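PDB 3KZX: HAD-superfamily hydrolase, subfamily IA, variant 1 from Ehrlichia chaffeensis, which probably hydrolyses 2-phosphoglycolate to glycolate and phosphate, acting as a phosphatase of the haloacid dehalogenase (HAD) superfamily. Local coordinates for residues G153-I158 with P162-A167; V180-D185 with Q191-A196. One frame throughout, in Å; residues are numbered along the deposited sequence. Where two conformers were deposited one is given.

Contact 1. Residues G153-I158 with P162-A167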
ATOM      1  N   GLY A 153      15.084  -3.222   1.805  1.00  9.35           N
ATOM      2  CA  GLY A 153      16.474  -2.721   1.921  1.00 11.54           C
ATOM      3  C   GLY A 153      16.691  -1.923   3.191  1.00 10.23           C
ATOM      4  O   GLY A 153      17.795  -1.578   3.513  1.00  9.94           O
ATOM      5  N   ASP A 154      15.614  -1.617   3.909  1.00  9.51           N
ATOM      6  CA  ASP A 154      15.749  -0.872   5.169  1.00 10.35           C
ATOM      7  C   ASP A 154      15.949  -1.790   6.369  1.00  9.47           C
ATOM      8  O   ASP A 154      16.487  -1.363   7.403  1.00  8.64           O
ATOM      9  CB  ASP A 154      14.547   0.049   5.433  1.00  9.86           C
ATOM     10  CG  ASP A 154      14.509   1.250   4.505  1.00 10.83           C
ATOM     11  OD1 ASP A 154      15.619   1.730   4.119  1.00 11.97           O
ATOM     12  OD2 ASP A 154      13.383   1.714   4.173  1.00  8.18           O
ATOM     13  N   THR A 155      15.513  -3.039   6.241  1.00  8.72           N
ATOM     14  CA  THR A 155      15.747  -4.039   7.271  1.00  9.36           C
ATOM     15  C   THR A 155      16.401  -5.266   6.648  1.00  9.41           C
ATOM     16  O   THR A 155      16.707  -5.278   5.459  1.00 10.05           O
ATOM     17  CB  THR A 155      14.423  -4.449   7.990  1.00 10.38           C
ATOM     18  OG1 THR A 155      13.640  -5.259   7.121  1.00  9.76           O
ATOM     19  CG2 THR A 155      13.631  -3.237   8.437  1.00  9.53           C
ATOM     20  N   GLY A 156      16.654  -6.296   7.450  1.00  8.86           N
ATOM     21  CA  GLY A 156      17.112  -7.545   6.895  1.00  8.60           C
ATOM     22  C   GLY A 156      16.092  -8.438   6.225  1.00  8.36           C
ATOM     23  O   GLY A 156      16.461  -9.457   5.646  1.00  8.64           O
ATOM     24  N   THR A 157      14.810  -8.098   6.318  1.00  8.37           N
ATOM     25  CA  THR A 157      13.759  -8.930   5.726  1.00  9.79           C
ATOM     26  C   THR A 157      12.643  -8.058   5.123  1.00  8.88           C
ATOM     27  O   THR A 157      12.695  -6.815   5.160  1.00 10.28           O
ATOM     28  CB  THR A 157      13.198  -9.957   6.774  1.00  9.94           C
ATOM     29  OG1 THR A 157      12.697  -9.240   7.913  1.00 11.10           O
ATOM     30  CG2 THR A 157      14.306 -10.956   7.228  1.00 13.31           C
ATOM     31  N   ILE A 158      11.661  -8.707   4.535  1.00  7.93           N
ATOM     32  CA  ILE A 158      10.495  -8.012   3.948  1.00  8.20           C
ATOM     33  C   ILE A 158       9.232  -8.690   4.480  1.00  7.13           C
ATOM     34  O   ILE A 158       9.314  -9.777   5.038  1.00  6.35           O
ATOM     35  CB  ILE A 158      10.542  -8.037   2.382  1.00  8.63           C
ATOM     36  CG1 ILE A 158      10.728  -9.453   1.846  1.00  9.60           C
ATOM     37  CG2 ILE A 158      11.669  -7.132   1.840  1.00 11.46           C
ATOM     38  CD1 ILE A 158      10.639  -9.575   0.274  1.00 11.58           C
ATOM     39  N   PRO A 162       7.568  -9.982  10.366  1.00  5.71           N
ATOM     40  CA  PRO A 162       7.203  -8.867  11.236  1.00  6.43           C
ATOM     41  C   PRO A 162       8.262  -7.770  11.359  1.00  6.79           C
ATOM     42  O   PRO A 162       7.933  -6.643  11.770  1.00  7.40           O
ATOM     43  CB  PRO A 162       6.971  -9.545  12.583  1.00  6.71           C
ATOM     44  CG  PRO A 162       7.928 -10.672  12.573  1.00  6.03           C
ATOM     45  CD  PRO A 162       7.834 -11.202  11.149  1.00  6.13           C
ATOM     46  N   GLU A 163       9.504  -8.085  11.007  1.00  6.64           N
ATOM     47  CA  GLU A 163      10.624  -7.171  11.218  1.00  7.35           C
ATOM     48  C   GLU A 163      10.424  -5.739  10.684  1.00  6.90           C
ATOM     49  O   GLU A 163      10.746  -4.780  11.394  1.00  7.03           O
ATOM     50  CB  GLU A 163      11.937  -7.761  10.651  1.00  7.67           C
ATOM     51  CG  GLU A 163      13.186  -6.872  10.894  1.00 11.39           C
ATOM     52  CD  GLU A 163      14.499  -7.396  10.224  1.00 14.00           C
ATOM     53  OE1 GLU A 163      14.537  -8.471   9.625  1.00 18.74           O
ATOM     54  OE2 GLU A 163      15.479  -6.670  10.286  1.00 18.21           O
ATOM     55  N   PRO A 164       9.901  -5.571   9.447  1.00  6.94           N
ATOM     56  CA  PRO A 164       9.679  -4.206   8.954  1.00  6.94           C
ATOM     57  C   PRO A 164       8.651  -3.408   9.753  1.00  6.99           C
ATOM     58  O   PRO A 164       8.794  -2.170   9.886  1.00  7.22           O
ATOM     59  CB  PRO A 164       9.158  -4.417   7.520  1.00  7.99           C
ATOM     60  CG  PRO A 164       9.513  -5.760   7.145  1.00  7.57           C
ATOM     61  CD  PRO A 164       9.665  -6.569   8.389  1.00  7.93           C
ATOM     62  N   VAL A 165       7.630  -4.094  10.274  1.00  6.17           N
ATOM     63  CA  VAL A 165       6.633  -3.465  11.125  1.00  6.52           C
ATOM     64  C   VAL A 165       7.267  -3.060  12.444  1.00  6.84           C
ATOM     65  O   VAL A 165       7.038  -1.955  12.924  1.00  7.31           O
ATOM     66  CB  VAL A 165       5.416  -4.388  11.385  1.00  6.86           C
ATOM     67  CG1 VAL A 165       4.530  -3.813  12.485  1.00  5.97           C
ATOM     68  CG2 VAL A 165       4.629  -4.610  10.049  1.00  8.04           C
ATOM     69  N   LEU A 166       8.030  -3.968  13.041  1.00  5.91           N
ATOM     70  CA  LEU A 166       8.665  -3.701  14.298  1.00  6.93           C
ATOM     71  C   LEU A 166       9.688  -2.562  14.152  1.00  7.15           C
ATOM     72  O   LEU A 166       9.885  -1.795  15.087  1.00  6.52           O
ATOM     73  CB  LEU A 166       9.301  -4.968  14.885  1.00  6.29           C
ATOM     74  CG  LEU A 166       8.319  -6.086  15.300  1.00  7.44           C
ATOM     75  CD1 LEU A 166       9.039  -7.351  15.811  1.00  8.44           C
ATOM     76  CD2 LEU A 166       7.363  -5.513  16.318  1.00  6.71           C
ATOM     77  N   ALA A 167      10.318  -2.451  12.979  1.00  7.68           N
ATOM     78  CA  ALA A 167      11.246  -1.385  12.706  1.00  7.85           C
ATOM     79  C   ALA A 167      10.562  -0.030  12.707  1.00  8.98           C
ATOM     80  O   ALA A 167      11.078   0.907  13.327  1.00  8.38           O
ATOM     81  CB  ALA A 167      11.997  -1.613  11.397  1.00  8.08           C
TER
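The carboxylate of Glu163 lies with one face turned to the loop 153-158, and Gly156 and Thr157 meet its two oxygens from that same side. Thr157 OG1 donates to Glu163 OE1 at 2.6 Å, while the backbone Gly156 N gives its hydrogen to Glu163 OE2 at 3.1 Å. Neither donor lies in the carboxylate plane: the hydroxyl stands 38° out of it and the amide 46°. Glu163 can span the gap because CG is anti to its backbone N (chi1 -177°) and the chain stays extended beyond, crossing the Thr157 side chain at about a right angle.

The side chains of Thr155 and Glu163 point at each other from opposite directions, and Thr155 CB packs 3.4 Å from Glu163 OE2. The two branches of the threonine then divide the work. Thr155 CG2 reaches one turn along the helix to Ala167 CB at 3.8 Å. Thr155 OG1 turns back into its own segment, accepting from Thr157 N at 3.2 Å in an ST turn. The Pro164 ring lies against the loop backbone, with its CG 3.9 Å from Thr157 O and near Ile158 C.

Around the contact, Ser161 OG bonds to both Thr157 OG1 and Glu163 N, linking the threonine to the backbone at Glu163. Asp154 forms a salt bridge with Arg134, and Pro164 also rests on Ile150 of strand 148-152.

With a neutral donor on each oxygen, the carboxylate is fixed in rotation and its negative charge is probably eased by hydrogen bonding, although neither segment supplies a positive partner.

Contact 2. Residues V180-D185 with Q191-A196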
ATOM      1  N   VAL A 180      -2.105  -0.752  17.709  1.00  7.32           N
ATOM      2  CA  VAL A 180      -1.435  -0.391  16.481  1.00  5.94           C
ATOM      3  C   VAL A 180      -2.221  -1.019  15.321  1.00  5.99           C
ATOM      4  O   VAL A 180      -2.343  -2.232  15.230  1.00  6.96           O
ATOM      5  CB  VAL A 180       0.016  -0.880  16.464  1.00  6.47           C
ATOM      6  CG1 VAL A 180       0.681  -0.535  15.119  1.00  7.01           C
ATOM      7  CG2 VAL A 180       0.817  -0.227  17.648  1.00  5.07           C
ATOM      8  N   PHE A 181      -2.799  -0.194  14.462  1.00  5.70           N
ATOM      9  CA  PHE A 181      -3.559  -0.680  13.296  1.00  5.86           C
ATOM     10  C   PHE A 181      -2.653  -0.721  12.074  1.00  5.59           C
ATOM     11  O   PHE A 181      -2.030   0.298  11.735  1.00  7.31           O
ATOM     12  CB  PHE A 181      -4.743   0.254  12.946  1.00  5.57           C
ATOM     13  CG  PHE A 181      -5.805   0.390  14.027  1.00  7.41           C
ATOM     14  CD1 PHE A 181      -5.780  -0.360  15.200  1.00 10.61           C
ATOM     15  CD2 PHE A 181      -6.908   1.217  13.793  1.00  9.16           C
ATOM     16  CE1 PHE A 181      -6.784  -0.224  16.166  1.00 10.68           C
ATOM     17  CE2 PHE A 181      -7.926   1.360  14.750  1.00  8.69           C
ATOM     18  CZ  PHE A 181      -7.861   0.645  15.934  1.00  9.81           C
ATOM     19  N   PHE A 182      -2.554  -1.875  11.418  1.00  5.00           N
ATOM     20  CA  PHE A 182      -1.832  -1.976  10.164  1.00  4.66           C
ATOM     21  C   PHE A 182      -2.848  -2.152   9.046  1.00  4.19           C
ATOM     22  O   PHE A 182      -3.392  -3.244   8.859  1.00  3.45           O
ATOM     23  CB  PHE A 182      -0.808  -3.138  10.170  1.00  5.44           C
ATOM     24  CG  PHE A 182       0.113  -3.185   8.932  1.00  6.23           C
ATOM     25  CD1 PHE A 182       1.079  -4.159   8.825  1.00  7.91           C
ATOM     26  CD2 PHE A 182      -0.010  -2.297   7.880  1.00  8.49           C
ATOM     27  CE1 PHE A 182       1.901  -4.261   7.718  1.00  9.08           C
ATOM     28  CE2 PHE A 182       0.845  -2.384   6.751  1.00 10.03           C
ATOM     29  CZ  PHE A 182       1.810  -3.372   6.706  1.00  9.59           C
ATOM     30  N   ILE A 183      -3.096  -1.049   8.325  1.00  5.06           N
ATOM     31  CA  ILE A 183      -3.996  -1.018   7.168  1.00  5.17           C
ATOM     32  C   ILE A 183      -3.249  -1.443   5.919  1.00  5.31           C
ATOM     33  O   ILE A 183      -2.291  -0.839   5.508  1.00  5.98           O
ATOM     34  CB  ILE A 183      -4.678   0.351   6.945  1.00  5.84           C
ATOM     35  CG1 ILE A 183      -5.452   0.770   8.190  1.00  6.38           C
ATOM     36  CG2 ILE A 183      -5.645   0.246   5.718  1.00  5.14           C
ATOM     37  CD1 ILE A 183      -5.790   2.294   8.239  1.00  3.56           C
ATOM     38  N   GLY A 184      -3.684  -2.566   5.364  1.00  6.53           N
ATOM     39  CA  GLY A 184      -3.040  -3.186   4.236  1.00  6.97           C
ATOM     40  C   GLY A 184      -4.001  -4.041   3.444  1.00  6.30           C
ATOM     41  O   GLY A 184      -5.022  -4.553   3.950  1.00  7.11           O
ATOM     42  N   ASP A 185      -3.670  -4.218   2.183  1.00  6.30           N
ATOM     43  CA  ASP A 185      -4.523  -4.950   1.249  1.00  6.43           C
ATOM     44  C   ASP A 185      -4.191  -6.424   1.137  1.00  7.38           C
ATOM     45  O   ASP A 185      -5.063  -7.220   0.765  1.00  7.13           O
ATOM     46  CB  ASP A 185      -4.462  -4.351  -0.151  1.00  7.03           C
ATOM     47  CG  ASP A 185      -3.099  -4.488  -0.757  1.00  8.07           C
ATOM     48  OD1 ASP A 185      -2.199  -3.805  -0.270  1.00  9.29           O
ATOM     49  OD2 ASP A 185      -2.936  -5.305  -1.680  1.00  8.47           O
ATOM     50  N   GLN A 191      -0.398 -10.936   7.697  1.00  7.65           N
ATOM     51  CA  GLN A 191       0.485 -11.849   8.418  1.00  8.26           C
ATOM     52  C   GLN A 191       1.597 -11.069   9.180  1.00  8.05           C
ATOM     53  O   GLN A 191       1.899 -11.361  10.338  1.00  7.77           O
ATOM     54  CB  GLN A 191       1.064 -12.832   7.389  1.00  9.00           C
ATOM     55  CG  GLN A 191       2.128 -13.770   7.901  1.00 14.51           C
ATOM     56  CD  GLN A 191       1.573 -14.976   8.604  1.00 14.69           C
ATOM     57  OE1 GLN A 191       2.303 -15.659   9.320  1.00 21.70           O
ATOM     58  NE2 GLN A 191       0.294 -15.255   8.406  1.00 16.72           N
ATOM     59  N   SER A 192       2.198 -10.071   8.539  1.00  7.56           N
ATOM     60  CA  SER A 192       3.231  -9.266   9.177  1.00  7.61           C
ATOM     61  C   SER A 192       2.656  -8.601  10.437  1.00  8.29           C
ATOM     62  O   SER A 192       3.275  -8.611  11.527  1.00  8.59           O
ATOM     63  CB  SER A 192       3.748  -8.250   8.154  1.00  8.39           C
ATOM     64  OG  SER A 192       4.747  -7.398   8.667  1.00 12.13           O
ATOM     65  N   ALA A 193       1.456  -8.051  10.303  1.00  6.79           N
ATOM     66  CA  ALA A 193       0.800  -7.388  11.433  1.00  7.73           C
ATOM     67  C   ALA A 193       0.612  -8.345  12.603  1.00  8.15           C
ATOM     68  O   ALA A 193       0.990  -8.030  13.739  1.00  9.47           O
ATOM     69  CB  ALA A 193      -0.553  -6.863  11.000  1.00  7.31           C
ATOM     70  N   ILE A 194       0.033  -9.518  12.310  1.00  8.83           N
ATOM     71  CA  ILE A 194      -0.229 -10.552  13.335  1.00  8.70           C
ATOM     72  C   ILE A 194       1.058 -11.030  13.992  1.00  9.02           C
ATOM     73  O   ILE A 194       1.129 -11.083  15.231  1.00  8.19           O
ATOM     74  CB  ILE A 194      -1.014 -11.728  12.739  1.00  9.26           C
ATOM     75  CG1 ILE A 194      -2.421 -11.299  12.328  1.00  8.62           C
ATOM     76  CG2 ILE A 194      -1.138 -12.921  13.723  1.00  9.15           C
ATOM     77  CD1 ILE A 194      -3.194 -12.428  11.637  1.00 12.86           C
ATOM     78  N   GLU A 195       2.099 -11.306  13.188  1.00  8.84           N
ATOM     79  CA  GLU A 195       3.400 -11.793  13.691  0.50  8.99           C
ATOM     80  C   GLU A 195       4.068 -10.707  14.552  1.00  8.80           C
ATOM     81  O   GLU A 195       4.842 -11.000  15.463  1.00  7.31           O
ATOM     82  CB  GLU A 195       4.339 -12.211  12.529  0.50  9.61           C
ATOM     83  CG  GLU A 195       3.986 -13.586  11.795  0.50 10.92           C
ATOM     84  CD  GLU A 195       5.117 -14.145  10.894  0.50 11.90           C
ATOM     85  OE1 GLU A 195       4.851 -14.536   9.711  0.50 13.96           O
ATOM     86  OE2 GLU A 195       6.272 -14.205  11.363  0.50 10.60           O
ATOM     87  N   ALA A 196       3.767  -9.446  14.250  1.00  7.59           N
ATOM     88  CA  ALA A 196       4.284  -8.308  15.017  1.00  7.38           C
ATOM     89  C   ALA A 196       3.486  -7.957  16.273  1.00  8.87           C
ATOM     90  O   ALA A 196       3.896  -7.077  17.003  1.00  8.36           O
ATOM     91  CB  ALA A 196       4.378  -7.058  14.137  1.00  8.39           C
TER
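Ser192 OG, hydrogen-bonded to Ser161 O, lies at the edge of the Phe182 ring, near its plane and 4.3 Å from Phe182 CE1. A buried polar atom thus sits beside an aromatic rim with its hydrogen-bonding need met from a third part of the chain.

The closer contact is apolar. Ala193 CB touches Phe182 CB at 3.8 Å and Phe182 CD1 at the same distance, so the methyl fits where the ring joins its stem and approaches the ring obliquely. Phe182 leaves the strand toward the helix, and with CG anti to its backbone N (chi1 -173°) the ring runs on past Ala193 to bring CE1 to the serine. The small alanine lets the helix come near: the two CA atoms, Phe182 and Ala193, are 6.2 Å apart. Ala193 also touches Pro200 on the next strand, and Phe182 also meets Ile29.

Here strand 180-184 and helix 187-195 pack as the first two elements of a beta-alpha-beta unit completed by strand 199-203. This is the Rossmann-like HAD core, and the strand leads into Asp185, which touches Asp31 and probably belongs to the acidic motif IV of the superfamily.

From the N terminus, the chain first lays down strands 27-30 and 121-126 of the parallel sheet, then leaves one edge strand, 148-152, for contact 1, which closes a short loop, only three residues lying between its segments, at the start of helix 163-172. That helix leads to strand 180-184, where contact 2 opens, and the chain turns back through helix 187-195 to close it. The two contacts therefore follow in series, neither nested nor crossing, with centres 13 Å apart. They still touch in space: Val165 CG2 lies 3.6 Å from Phe182 CE1, and Pro162 packs against Glu195 and Ala196. Pro162 and helix 163-172 thus lie between the surface loop by the sheet edge and the buried strand-helix contact.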